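Side-chain contacts in GCN5-related N-acetyltransferase (Brucella melitensis biovar Abortus, PDB 4J3G), which probably transfers the acetyl group of acetyl-CoA to an amine acceptor, perhaps the N-terminal alanine of a ribosomal protein: residues V108-S112 against N113-G117; R27-T30 against E31-P35. All blocks are in the same frame, centred on the assembly; numbering follows the deposited sequence.

Contact 1: V108-S112 against N113-G117; sequences VYVAS and NARGG. With SO4 (sulfate ion), chain E.
The pyrophosphate-binding loop of the GNAT fold begins here, where Arg115 folds back beside Val110 at the end of the strand and holds a sulfate ion. The sequence from Arg115 to Gly120 fits the family's R/Q-x-x-G-x-G/A signature, so the sulfate, probably taken from the crystallisation liquor, is likely to mark a phosphate position of acetyl-CoA. Residues 111 to 114 form a type I beta turn, closed by the bond from Ala114 N to Ala111 O at 2.9 Å; the N-H reaches the carbonyl from well above its plane. Beside this bond the methyls of Ala111 and Ala114 meet, CB to CB at 4.1 Å. A water links the turn to the residue after it, donating to Ser112 O and accepting from Arg115 N.

The Arg115 chain is bent twice, at chi2 (-62°) and chi3 (-50°). These bends set CD against Ala111 O at 3.3 Å. They also bring Arg115 NE to 3.8 Å from Val110 CB. The guanidinium then presents an edge to the sulfate, whose sulfur lies in its plane. Arg115 NE donates to sulfate O3 at 2.9 Å, and NH2 donates almost straight (165°) to O4 at 3.0 Å. Gly116 N adds a second bond to O3 at 2.8 Å, so within this stretch that oxygen takes one side-chain and one backbone donor. Val110 CG2 borders the anion on an apolar side, with O2 at 3.9 Å.

Gly120 N, at the start of helix 119-133, also binds the sulfate. Val110 and Ala114 both rest on Ile119 of that helix, Ala111 pairs through its backbone with Val86 of strand 84-93, and Ser112 OG is hydrogen-bonded to Asp43 of helix 34-47.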
loop_
_atom_site.group_PDB
_atom_site.type_symbol
_atom_site.label_atom_id
_atom_site.label_comp_id
_atom_site.label_asym_id
_atom_site.label_seq_id
_atom_site.Cartn_x
_atom_site.Cartn_y
_atom_site.Cartn_z
ATOM N N VAL A 108 -0.422 -15.851 -2.342
ATOM C CA VAL A 108 -0.473 -17.276 -2.546
ATOM C C VAL A 108 0.693 -17.884 -1.799
ATOM O O VAL A 108 1.841 -17.525 -2.055
ATOM C CB VAL A 108 -0.292 -17.650 -4.030
ATOM C CG1 VAL A 108 -0.268 -19.161 -4.209
ATOM C CG2 VAL A 108 -1.365 -17.030 -4.886
ATOM N N TYR A 109 0.409 -18.826 -0.906
ATOM C CA TYR A 109 1.459 -19.536 -0.165
ATOM C C TYR A 109 1.399 -21.013 -0.424
ATOM O O TYR A 109 0.329 -21.628 -0.320
ATOM C CB TYR A 109 1.243 -19.345 1.312
ATOM C CG TYR A 109 1.217 -17.929 1.695
ATOM C CD1 TYR A 109 2.362 -17.264 1.950
ATOM C CD2 TYR A 109 0.036 -17.252 1.777
ATOM C CE1 TYR A 109 2.344 -15.906 2.282
ATOM C CE2 TYR A 109 -0.009 -15.926 2.163
ATOM C CZ TYR A 109 1.145 -15.253 2.399
ATOM O OH TYR A 109 1.080 -13.907 2.740
ATOM N N VAL A 110 2.556 -21.602 -0.679
ATOM C CA VAL A 110 2.621 -23.053 -0.908
ATOM C C VAL A 110 3.527 -23.643 0.134
ATOM O O VAL A 110 4.541 -23.037 0.471
ATOM C CB VAL A 110 3.167 -23.368 -2.319
ATOM C CG1 VAL A 110 3.194 -24.889 -2.560
ATOM C CG2 VAL A 110 2.335 -22.651 -3.372
ATOM N N ALA A 111 3.146 -24.806 0.661
ATOM C CA ALA A 111 4.020 -25.565 1.579
ATOM C C ALA A 111 5.489 -25.702 1.089
ATOM O O ALA A 111 5.772 -25.951 -0.110
ATOM C CB ALA A 111 3.400 -26.930 1.883
ATOM N N SER A 112 6.425 -25.490 2.017
ATOM C CA SER A 112 7.843 -25.444 1.703
ATOM C C SER A 112 8.336 -26.749 1.095
ATOM O O SER A 112 9.278 -26.733 0.303
ATOM C CB SER A 112 8.655 -25.173 2.979
ATOM O OG SER A 112 8.280 -26.117 3.968
ATOM N N ASN A 113 7.699 -27.866 1.453
ATOM C CA ASN A 113 8.121 -29.163 0.945
ATOM C C ASN A 113 7.305 -29.583 -0.282
ATOM O O ASN A 113 7.459 -30.705 -0.795
ATOM C CB ASN A 113 8.054 -30.226 2.040
ATOM C CG ASN A 113 6.631 -30.594 2.415
ATOM O OD1 ASN A 113 5.670 -29.939 1.994
ATOM N ND2 ASN A 113 6.488 -31.624 3.251
ATOM N N ALA A 114 6.451 -28.677 -0.769
ATOM C CA ALA A 114 5.639 -28.967 -1.947
ATOM C C ALA A 114 5.812 -27.943 -3.083
ATOM O O ALA A 114 4.949 -27.852 -3.941
ATOM C CB ALA A 114 4.172 -29.087 -1.551
ATOM N N ARG A 115 6.944 -27.236 -3.124
ATOM C CA ARG A 115 7.182 -26.258 -4.198
ATOM C C ARG A 115 7.462 -26.934 -5.584
ATOM O O ARG A 115 7.963 -28.057 -5.676
ATOM C CB ARG A 115 8.343 -25.303 -3.855
ATOM C CG ARG A 115 8.271 -24.677 -2.468
ATOM C CD ARG A 115 7.025 -23.798 -2.277
ATOM N NE ARG A 115 6.824 -22.823 -3.364
ATOM C CZ ARG A 115 7.370 -21.612 -3.418
ATOM N NH1 ARG A 115 8.224 -21.171 -2.459
ATOM N NH2 ARG A 115 7.103 -20.838 -4.448
ATOM N N GLY A 116 7.143 -26.205 -6.641
ATOM C CA GLY A 116 7.444 -26.641 -8.001
ATOM C C GLY A 116 6.508 -27.708 -8.515
ATOM O O GLY A 116 6.833 -28.409 -9.485
ATOM N N GLY A 117 5.322 -27.808 -7.913
ATOM C CA GLY A 117 4.382 -28.884 -8.243
ATOM C C GLY A 117 3.070 -28.394 -8.832
ATOM O O GLY A 117 2.151 -29.190 -8.995
HETATM S S SO4 E . 4.974 -23.086 -6.737
HETATM O O1 SO4 E . 5.717 -23.195 -8.031
HETATM O O2 SO4 E . 3.613 -23.695 -6.904
HETATM O O3 SO4 E . 5.721 -23.943 -5.777
HETATM O O4 SO4 E . 4.922 -21.664 -6.297
HETATM O O HOH W 1 9.869 -28.086 -2.090
#

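Contact 2: R27-T30 against E31-P35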
loop_
_atom_site.group_PDB
_atom_site.type_symbol
_atom_site.label_atom_id
_atom_site.label_comp_id
_atom_site.label_asym_id
_atom_site.label_seq_id
_atom_site.Cartn_x
_atom_site.Cartn_y
_atom_site.Cartn_z
ATOM N N ARG A 27 -10.806 -25.453 -2.405
ATOM C CA ARG A 27 -12.041 -25.139 -1.698
ATOM C C ARG A 27 -11.792 -24.020 -0.719
ATOM O O ARG A 27 -10.636 -23.617 -0.485
ATOM C CB ARG A 27 -12.550 -26.384 -0.918
ATOM C CG ARG A 27 -11.588 -26.862 0.160
ATOM C CD ARG A 27 -12.132 -27.998 1.020
ATOM N NE ARG A 27 -11.097 -28.541 1.910
ATOM C CZ ARG A 27 -10.695 -27.980 3.060
ATOM N NH1 ARG A 27 -11.210 -26.840 3.486
ATOM N NH2 ARG A 27 -9.740 -28.561 3.776
ATOM N N HIS A 28 -12.860 -23.505 -0.133
ATOM C CA HIS A 28 -12.730 -22.446 0.844
ATOM C C HIS A 28 -12.226 -22.976 2.166
ATOM O O HIS A 28 -12.581 -24.086 2.561
ATOM C CB HIS A 28 -14.045 -21.741 1.073
ATOM C CG HIS A 28 -14.499 -20.942 -0.099
ATOM N ND1 HIS A 28 -14.265 -19.591 -0.210
ATOM C CD2 HIS A 28 -15.141 -21.308 -1.231
ATOM C CE1 HIS A 28 -14.754 -19.154 -1.357
ATOM N NE2 HIS A 28 -15.286 -20.176 -1.999
ATOM N N ALA A 29 -11.416 -22.165 2.850
ATOM C CA ALA A 29 -10.844 -22.537 4.143
ATOM C C ALA A 29 -11.912 -22.562 5.221
ATOM O O ALA A 29 -12.790 -21.706 5.257
ATOM C CB ALA A 29 -9.753 -21.545 4.554
ATOM N N THR A 30 -11.779 -23.506 6.130
ATOM C CA THR A 30 -12.639 -23.562 7.316
ATOM C C THR A 30 -11.770 -23.410 8.545
ATOM O O THR A 30 -10.546 -23.446 8.454
ATOM C CB THR A 30 -13.392 -24.914 7.386
ATOM O OG1 THR A 30 -12.437 -25.979 7.532
ATOM C CG2 THR A 30 -14.187 -25.134 6.114
ATOM N N GLU A 31 -12.417 -23.311 9.697
ATOM C CA GLU A 31 -11.741 -23.223 10.967
ATOM C C GLU A 31 -10.840 -24.442 11.195
ATOM O O GLU A 31 -9.782 -24.316 11.782
ATOM C CB GLU A 31 -12.772 -23.086 12.092
ATOM C CG GLU A 31 -12.200 -22.638 13.430
ATOM C CD GLU A 31 -11.843 -21.150 13.490
ATOM O OE1 GLU A 31 -11.963 -20.433 12.482
ATOM O OE2 GLU A 31 -11.417 -20.702 14.573
ATOM N N ALA A 32 -11.286 -25.613 10.731
ATOM C CA ALA A 32 -10.486 -26.862 10.756
ATOM C C ALA A 32 -9.121 -26.790 10.070
ATOM O O ALA A 32 -8.214 -27.596 10.375
ATOM C CB ALA A 32 -11.299 -27.980 10.121
ATOM N N ASP A 33 -8.985 -25.865 9.122
ATOM C CA ASP A 33 -7.768 -25.737 8.319
ATOM C C ASP A 33 -6.736 -24.854 9.002
ATOM O O ASP A 33 -5.598 -24.730 8.527
ATOM C CB ASP A 33 -8.092 -25.122 6.965
ATOM C CG ASP A 33 -8.908 -26.056 6.052
ATOM O OD1 ASP A 33 -8.693 -27.294 6.039
ATOM O OD2 ASP A 33 -9.716 -25.514 5.290
ATOM N N LEU A 34 -7.127 -24.239 10.114
ATOM C CA LEU A 34 -6.297 -23.246 10.730
ATOM C C LEU A 34 -4.887 -23.770 11.130
ATOM O O LEU A 34 -3.916 -23.067 10.933
ATOM C CB LEU A 34 -7.005 -22.611 11.918
ATOM C CG LEU A 34 -7.958 -21.450 11.641
ATOM C CD1 LEU A 34 -8.645 -21.110 12.962
ATOM C CD2 LEU A 34 -7.231 -20.249 11.095
ATOM N N PRO A 35 -4.770 -25.007 11.701
ATOM C CA PRO A 35 -3.384 -25.464 11.987
ATOM C C PRO A 35 -2.514 -25.500 10.745
ATOM O O PRO A 35 -1.345 -25.116 10.803
ATOM C CB PRO A 35 -3.594 -26.874 12.548
ATOM C CG PRO A 35 -4.917 -26.789 13.227
ATOM C CD PRO A 35 -5.768 -25.906 12.341
HETATM O O HOH W 2 -14.121 -26.301 10.438
#
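Arg27 reaches forward from the end of strand 25-28 to meet Asp33 end-on, each of its two terminal nitrogens taking one carboxylate oxygen. NH1 donates to Asp33 OD2 at 2.7 Å and NH2 to Asp33 OD1 at 2.8 Å; both oxygens use their syn lone pairs, and the two flat groups lie only 26° from coplanar. The chain of Arg27, extended from CG to NE, carries the guanidinium to Asp33, and NH1 also donates to His28 O at 3.2 Å, which helps fix the rotation of the guanidinium. Ala29 brings its CA to 3.4 Å from Asp33 OD2. At Thr30 the backbone completes the grip: its N-H meets OD2 from above the carboxylate plane (3.0 Å, 166°), giving that oxygen two donors, while Asp33 N returns a bond to Thr30 O at 3.0 Å. Exchanged between the same two residues, these bonds tie the chain into the 3-10 turn that leads to helix 34-47.

Arg27 NE forms a further salt bridge with Glu80 of strand 76-81, on whose Val78 the side chains of Arg27, Ala29 and Asp33 all lie. Leu34 and Glu31 face helix 59-72, where Glu31 OE2 is hydrogen-bonded to His63 ND1.

Both contacts lie where a strand of the same mixed sheet gives way to a loop or helix, but at different places in it: contact 2 is at the end of 25-28, one of the two outermost strands within this chain, contact 1 at the end of the inner strand 103-110. Their centres are about 17 Å apart and they do not touch, though helix 34-47, which contact 2 leads into, also supplies Asp43 to contact 1. Contact 2 is partly buried, and its arginine pairs with carboxylates of the protein itself, Asp33 and, outside the contact, Glu80. Contact 1 lies at the surface, and its arginine turns instead to a bound anion, as suits a loop that probably receives the cofactor's phosphates.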